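Local coordinates for protein ochratoxinase (Aspergillus niger, PDB 4C65) that uses a zinc-dependent amidohydrolase centre to remove C-terminal aromatic residues, hydrolysing the mycotoxin ochratoxin A to ochratoxin alpha and L-phenylalanine, at residues 61-66 / 380-384; 143-149 / 221-225. One frame throughout, in Å; residues are numbered along the deposited sequence.

Contact 1: 61-66 / 380-384; sequences LMPGLW and TGQLR
Leu383 lies against the backbone at the junction of Met62 and Pro63, where strand 60-67 runs from the beta-sandwich side of the amidohydrolase fold into the barrel. The two methyls share the work. CD1 rests on Met62 CA at 3.6 Å and faces the side chain of Leu61, whose CD2 is 4.0 Å from it; CD2 sits 3.6 Å from Pro63 N. An inverse gamma turn centred on Leu383 presents the side chain, and with CG opposite the carbonyl carbon (chi1 -62°) its fork is held over the strand. A branched leucine suits this place because its two methyls can lie along one peptide, CD1 at the Met62 end and CD2 at the Pro63 end. Pro63 offers no N-H, so apolar carbon can lie against its nitrogen at no polar cost. Its ring also reaches the loop residue two before Leu383, CG standing 3.6 Å from Gly381 O. Gly381, with phi 79°, carries the loop past the proline. At the far end the packing thins to little more than one methyl contact: Thr380 CG2 meets Trp66 CZ2 at 3.7 Å, at the edge of the indole and near its plane, while Tyr137 meets the same ring. Loosest is the outer side, where the CB of Gln382 points away from the strand and solvent-exposed Arg384 makes a weak 3.5 Å hydrogen bond from NH1 to Gln382 OE1, in the guanidinium plane. No hydrogen bond joins 61-66 to 380-384, so shape and the burial of aliphatic carbon hold the loop on the strand, whose own backbone bonds go to neighbours such as Leu14 and Ile392.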
loop_
_atom_site.group_PDB
_atom_site.type_symbol
_atom_site.label_atom_id
_atom_site.label_comp_id
_atom_site.label_asym_id
_atom_site.label_seq_id
_atom_site.Cartn_x
_atom_site.Cartn_y
_atom_site.Cartn_z
ATOM N N LEU A 61 -34.200 -48.574 6.703
ATOM C CA LEU A 61 -34.297 -47.132 6.775
ATOM C C LEU A 61 -33.511 -46.606 7.978
ATOM O O LEU A 61 -33.515 -47.230 9.053
ATOM C CB LEU A 61 -35.752 -46.712 6.899
ATOM C CG LEU A 61 -36.094 -45.290 6.494
ATOM C CD1 LEU A 61 -36.055 -45.108 4.982
ATOM C CD2 LEU A 61 -37.473 -44.912 7.035
ATOM N N MET A 62 -32.852 -45.466 7.798
ATOM C CA MET A 62 -32.047 -44.857 8.853
ATOM C C MET A 62 -31.886 -43.366 8.610
ATOM O O MET A 62 -32.267 -42.859 7.536
ATOM C CB MET A 62 -30.680 -45.543 8.924
ATOM C CG MET A 62 -29.826 -45.446 7.666
ATOM S SD MET A 62 -28.160 -46.116 7.914
ATOM C CE MET A 62 -27.402 -44.774 8.839
ATOM N N PRO A 63 -31.329 -42.646 9.584
ATOM C CA PRO A 63 -31.050 -41.232 9.327
ATOM C C PRO A 63 -29.986 -41.031 8.281
ATOM O O PRO A 63 -29.102 -41.874 8.112
ATOM C CB PRO A 63 -30.527 -40.707 10.679
ATOM C CG PRO A 63 -30.849 -41.759 11.677
ATOM C CD PRO A 63 -30.873 -43.046 10.916
ATOM N N GLY A 64 -30.075 -39.919 7.566
ATOM C CA GLY A 64 -28.983 -39.508 6.675
ATOM C C GLY A 64 -27.667 -39.367 7.452
ATOM O O GLY A 64 -27.670 -38.964 8.615
ATOM N N LEU A 65 -26.563 -39.722 6.805
ATOM C CA LEU A 65 -25.270 -39.779 7.467
ATOM C C LEU A 65 -24.596 -38.413 7.533
ATOM O O LEU A 65 -24.746 -37.594 6.631
ATOM C CB LEU A 65 -24.368 -40.758 6.739
ATOM C CG LEU A 65 -24.766 -42.224 6.824
ATOM C CD1 LEU A 65 -24.110 -43.004 5.701
ATOM C CD2 LEU A 65 -24.365 -42.770 8.197
ATOM N N TRP A 66 -23.853 -38.197 8.618
ATOM C CA TRP A 66 -23.020 -37.009 8.804
ATOM C C TRP A 66 -21.551 -37.393 8.675
ATOM O O TRP A 66 -21.154 -38.491 9.052
ATOM C CB TRP A 66 -23.167 -36.437 10.190
ATOM C CG TRP A 66 -24.363 -35.598 10.423
ATOM C CD1 TRP A 66 -25.653 -35.990 10.367
ATOM C CD2 TRP A 66 -24.375 -34.239 10.870
ATOM N NE1 TRP A 66 -26.481 -34.937 10.688
ATOM C CE2 TRP A 66 -25.713 -33.852 11.001
ATOM C CE3 TRP A 66 -23.377 -33.303 11.148
ATOM C CZ2 TRP A 66 -26.083 -32.570 11.373
ATOM C CZ3 TRP A 66 -23.751 -32.035 11.547
ATOM C CH2 TRP A 66 -25.096 -31.687 11.667
ATOM N N THR A 380 -32.000 -33.072 14.271
ATOM C CA THR A 380 -31.726 -33.951 13.167
ATOM C C THR A 380 -30.814 -35.106 13.585
ATOM O O THR A 380 -30.458 -35.237 14.741
ATOM C CB THR A 380 -31.123 -33.166 11.989
ATOM O OG1 THR A 380 -31.106 -33.984 10.823
ATOM C CG2 THR A 380 -29.692 -32.699 12.288
ATOM N N GLY A 381 -30.486 -35.990 12.645
ATOM C CA GLY A 381 -29.629 -37.135 12.946
ATOM C C GLY A 381 -30.325 -38.303 13.640
ATOM O O GLY A 381 -29.673 -39.297 13.965
ATOM N N GLN A 382 -31.646 -38.217 13.790
ATOM C CA GLN A 382 -32.447 -39.324 14.275
ATOM C C GLN A 382 -33.787 -39.438 13.553
ATOM O O GLN A 382 -34.364 -38.425 13.136
ATOM C CB GLN A 382 -32.754 -39.154 15.745
ATOM C CG GLN A 382 -31.537 -39.146 16.614
ATOM C CD GLN A 382 -31.928 -38.993 18.061
ATOM O OE1 GLN A 382 -32.634 -39.805 18.614
ATOM N NE2 GLN A 382 -31.412 -37.953 18.683
ATOM N N LEU A 383 -34.260 -40.680 13.394
ATOM C CA LEU A 383 -35.577 -40.932 12.832
ATOM C C LEU A 383 -36.563 -40.849 13.993
ATOM O O LEU A 383 -36.883 -41.857 14.621
ATOM C CB LEU A 383 -35.651 -42.290 12.104
ATOM C CG LEU A 383 -34.736 -42.501 10.893
ATOM C CD1 LEU A 383 -35.166 -43.752 10.150
ATOM C CD2 LEU A 383 -34.703 -41.312 9.924
ATOM N N ARG A 384 -36.999 -39.625 14.262
ATOM C CA ARG A 384 -37.850 -39.287 15.398
ATOM C C ARG A 384 -38.851 -38.240 15.001
ATOM O O ARG A 384 -38.516 -37.343 14.242
ATOM C CB ARG A 384 -37.037 -38.663 16.532
ATOM C CG ARG A 384 -36.691 -39.711 17.530
ATOM C CD ARG A 384 -35.764 -39.181 18.586
ATOM N NE ARG A 384 -36.524 -38.552 19.655
ATOM C CZ ARG A 384 -35.981 -38.151 20.794
ATOM N NH1 ARG A 384 -34.690 -38.340 21.021
ATOM N NH2 ARG A 384 -36.735 -37.557 21.710
#

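Contact 2: 143-149 / 221-225; sequences LSQTAGH and AQFSP
Gln145 and Phe223 bring the two backbones within 6.0 Å, CA to CA, where the chain leaves strand 142-144 of the TIM-barrel domain and bends through a type II beta turn, Gln145 to Gly148, beside the loop that precedes helix 225-237. Two glutamines reach across in opposite senses, each using its amide oxygen on a backbone N-H. Gln145 OE1 accepts from Phe223 N at 2.8 Å, nearly straight at 170° and on a lone pair in the carbonyl plane. Its CG occupies the crowded position between backbone N and carbonyl carbon (chi1 56°); NE2, bonded to Thr146 O, fixes the amide's rotation. In return Gln222 OE1 takes His149 N at 3.0 Å, a more bent bond at 148°, while its NE2 binds Asp216. Glutamine suits both places, having length to span the gap and an amide that accepts and donates at once. Glycine suits position 148 because Gln222 OE1, 3.2 Å from Gly148 CA, and Ser144 OG together occupy the space a side chain would need. The Phe223 ring packs by its CZ on the peptide carbon of Ser144, 3.4 Å away; Gln145 CB lies over one face toward the rim, and Leu143 O is at the edge. Beyond the turn, the His149 ring stacks on His245, a ligand of the second zinc, so Gln222 holds the backbone of a second-shell residue. Gln145 and Ala147 also pack on Arg193 of a second subunit. One water completes the bridge, accepting from Gln145 N and donating to Gln222 OE1, 2.9 Å from each.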
loop_
_atom_site.group_PDB
_atom_site.type_symbol
_atom_site.label_atom_id
_atom_site.label_comp_id
_atom_site.label_asym_id
_atom_site.label_seq_id
_atom_site.Cartn_x
_atom_site.Cartn_y
_atom_site.Cartn_z
ATOM N N LEU A 143 -8.571 -21.372 11.567
ATOM C CA LEU A 143 -7.739 -20.356 12.160
ATOM C C LEU A 143 -6.416 -20.941 12.657
ATOM O O LEU A 143 -6.394 -21.954 13.334
ATOM C CB LEU A 143 -8.449 -19.675 13.318
ATOM C CG LEU A 143 -9.850 -19.109 13.138
ATOM C CD1 LEU A 143 -10.165 -18.167 14.288
ATOM C CD2 LEU A 143 -10.018 -18.376 11.826
ATOM N N SER A 144 -5.318 -20.261 12.343
ATOM C CA SER A 144 -3.992 -20.688 12.719
ATOM C C SER A 144 -3.130 -19.507 13.099
ATOM O O SER A 144 -3.315 -18.395 12.615
ATOM C CB SER A 144 -3.349 -21.414 11.560
ATOM O OG SER A 144 -2.053 -21.873 11.870
ATOM N N GLN A 145 -2.196 -19.735 14.006
ATOM C CA GLN A 145 -1.146 -18.766 14.261
ATOM C C GLN A 145 -0.153 -18.806 13.099
ATOM O O GLN A 145 -0.089 -19.788 12.377
ATOM C CB GLN A 145 -0.433 -19.074 15.586
ATOM C CG GLN A 145 0.151 -20.475 15.663
ATOM C CD GLN A 145 1.199 -20.589 16.709
ATOM O OE1 GLN A 145 0.912 -20.892 17.867
ATOM N NE2 GLN A 145 2.438 -20.348 16.324
ATOM N N THR A 146 0.624 -17.736 12.962
ATOM C CA THR A 146 1.821 -17.768 12.151
ATOM C C THR A 146 2.688 -18.921 12.630
ATOM O O THR A 146 2.837 -19.152 13.830
ATOM C CB THR A 146 2.595 -16.443 12.259
ATOM O OG1 THR A 146 1.843 -15.414 11.625
ATOM C CG2 THR A 146 3.953 -16.532 11.588
ATOM N N ALA A 147 3.225 -19.675 11.672
ATOM C CA ALA A 147 4.002 -20.908 11.993
ATOM C C ALA A 147 3.157 -22.004 12.644
ATOM O O ALA A 147 3.671 -22.903 13.291
ATOM C CB ALA A 147 5.214 -20.584 12.872
ATOM N N GLY A 148 1.848 -21.917 12.457
ATOM C CA GLY A 148 0.936 -22.969 12.926
ATOM C C GLY A 148 0.595 -23.931 11.813
ATOM O O GLY A 148 1.153 -23.865 10.725
ATOM N N HIS A 149 -0.312 -24.839 12.099
ATOM C CA HIS A 149 -0.601 -25.921 11.180
ATOM C C HIS A 149 -1.301 -25.448 9.927
ATOM O O HIS A 149 -1.198 -26.068 8.890
ATOM C CB HIS A 149 -1.419 -27.003 11.870
ATOM C CG HIS A 149 -1.760 -28.155 10.982
ATOM N ND1 HIS A 149 -0.818 -28.791 10.198
ATOM C CD2 HIS A 149 -2.928 -28.800 10.765
ATOM C CE1 HIS A 149 -1.389 -29.778 9.535
ATOM N NE2 HIS A 149 -2.668 -29.793 9.848
ATOM N N ALA A 221 1.485 -27.392 21.651
ATOM C CA ALA A 221 0.242 -26.645 21.564
ATOM C C ALA A 221 0.439 -25.465 20.642
ATOM O O ALA A 221 1.564 -25.037 20.420
ATOM C CB ALA A 221 -0.175 -26.156 22.952
ATOM N N GLN A 222 -0.657 -24.965 20.082
ATOM C CA GLN A 222 -0.627 -23.790 19.190
ATOM C C GLN A 222 -1.698 -22.796 19.587
ATOM O O GLN A 222 -2.769 -23.195 20.057
ATOM C CB GLN A 222 -0.816 -24.204 17.740
ATOM C CG GLN A 222 0.418 -24.823 17.127
ATOM C CD GLN A 222 0.274 -25.080 15.653
ATOM O OE1 GLN A 222 -0.732 -24.740 15.019
ATOM N NE2 GLN A 222 1.263 -25.745 15.103
ATOM N N PHE A 223 -1.393 -21.509 19.367
ATOM C CA PHE A 223 -2.097 -20.369 19.979
ATOM C C PHE A 223 -1.803 -20.341 21.480
ATOM O O PHE A 223 -1.533 -21.362 22.084
ATOM C CB PHE A 223 -3.615 -20.419 19.743
ATOM C CG PHE A 223 -4.048 -19.939 18.375
ATOM C CD1 PHE A 223 -3.795 -18.640 17.976
ATOM C CD2 PHE A 223 -4.773 -20.770 17.522
ATOM C CE1 PHE A 223 -4.227 -18.190 16.742
ATOM C CE2 PHE A 223 -5.191 -20.326 16.287
ATOM C CZ PHE A 223 -4.909 -19.044 15.901
ATOM N N SER A 224 -1.847 -19.153 22.064
ATOM C CA SER A 224 -1.772 -18.989 23.492
ATOM C C SER A 224 -3.128 -19.334 24.085
ATOM O O SER A 224 -4.132 -19.202 23.414
ATOM C CB SER A 224 -1.434 -17.537 23.840
ATOM O OG SER A 224 -2.476 -16.665 23.471
ATOM N N PRO A 225 -3.158 -19.693 25.377
ATOM C CA PRO A 225 -4.441 -19.810 26.074
ATOM C C PRO A 225 -5.283 -18.530 26.004
ATOM O O PRO A 225 -6.488 -18.623 25.914
ATOM C CB PRO A 225 -4.036 -20.123 27.528
ATOM C CG PRO A 225 -2.696 -20.759 27.423
ATOM C CD PRO A 225 -2.024 -20.094 26.231
HETATM O O HOH W 1 -2.462 -22.378 15.111
#

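From the N terminus the chain first builds sandwich strands, then enters the barrel along strand 60-67, half of contact 1. Strand 142-144 and its turn follow, and 72 residues later, after strand 203-206, segment 221-225 returns to them and closes contact 2. Only after the remaining barrel strands and helices does 380-384 come back to 61-66, closing a loop with 313 residues between its ends that encloses the smaller one; the two do not cross. Contact 1 ties the late loop before strand 391-394 to the entry strand, whereas contact 2 joins the end of strand 142-144 and its turn to the loop before helix 225-237, near the zinc site. Their centres lie 36 Å apart.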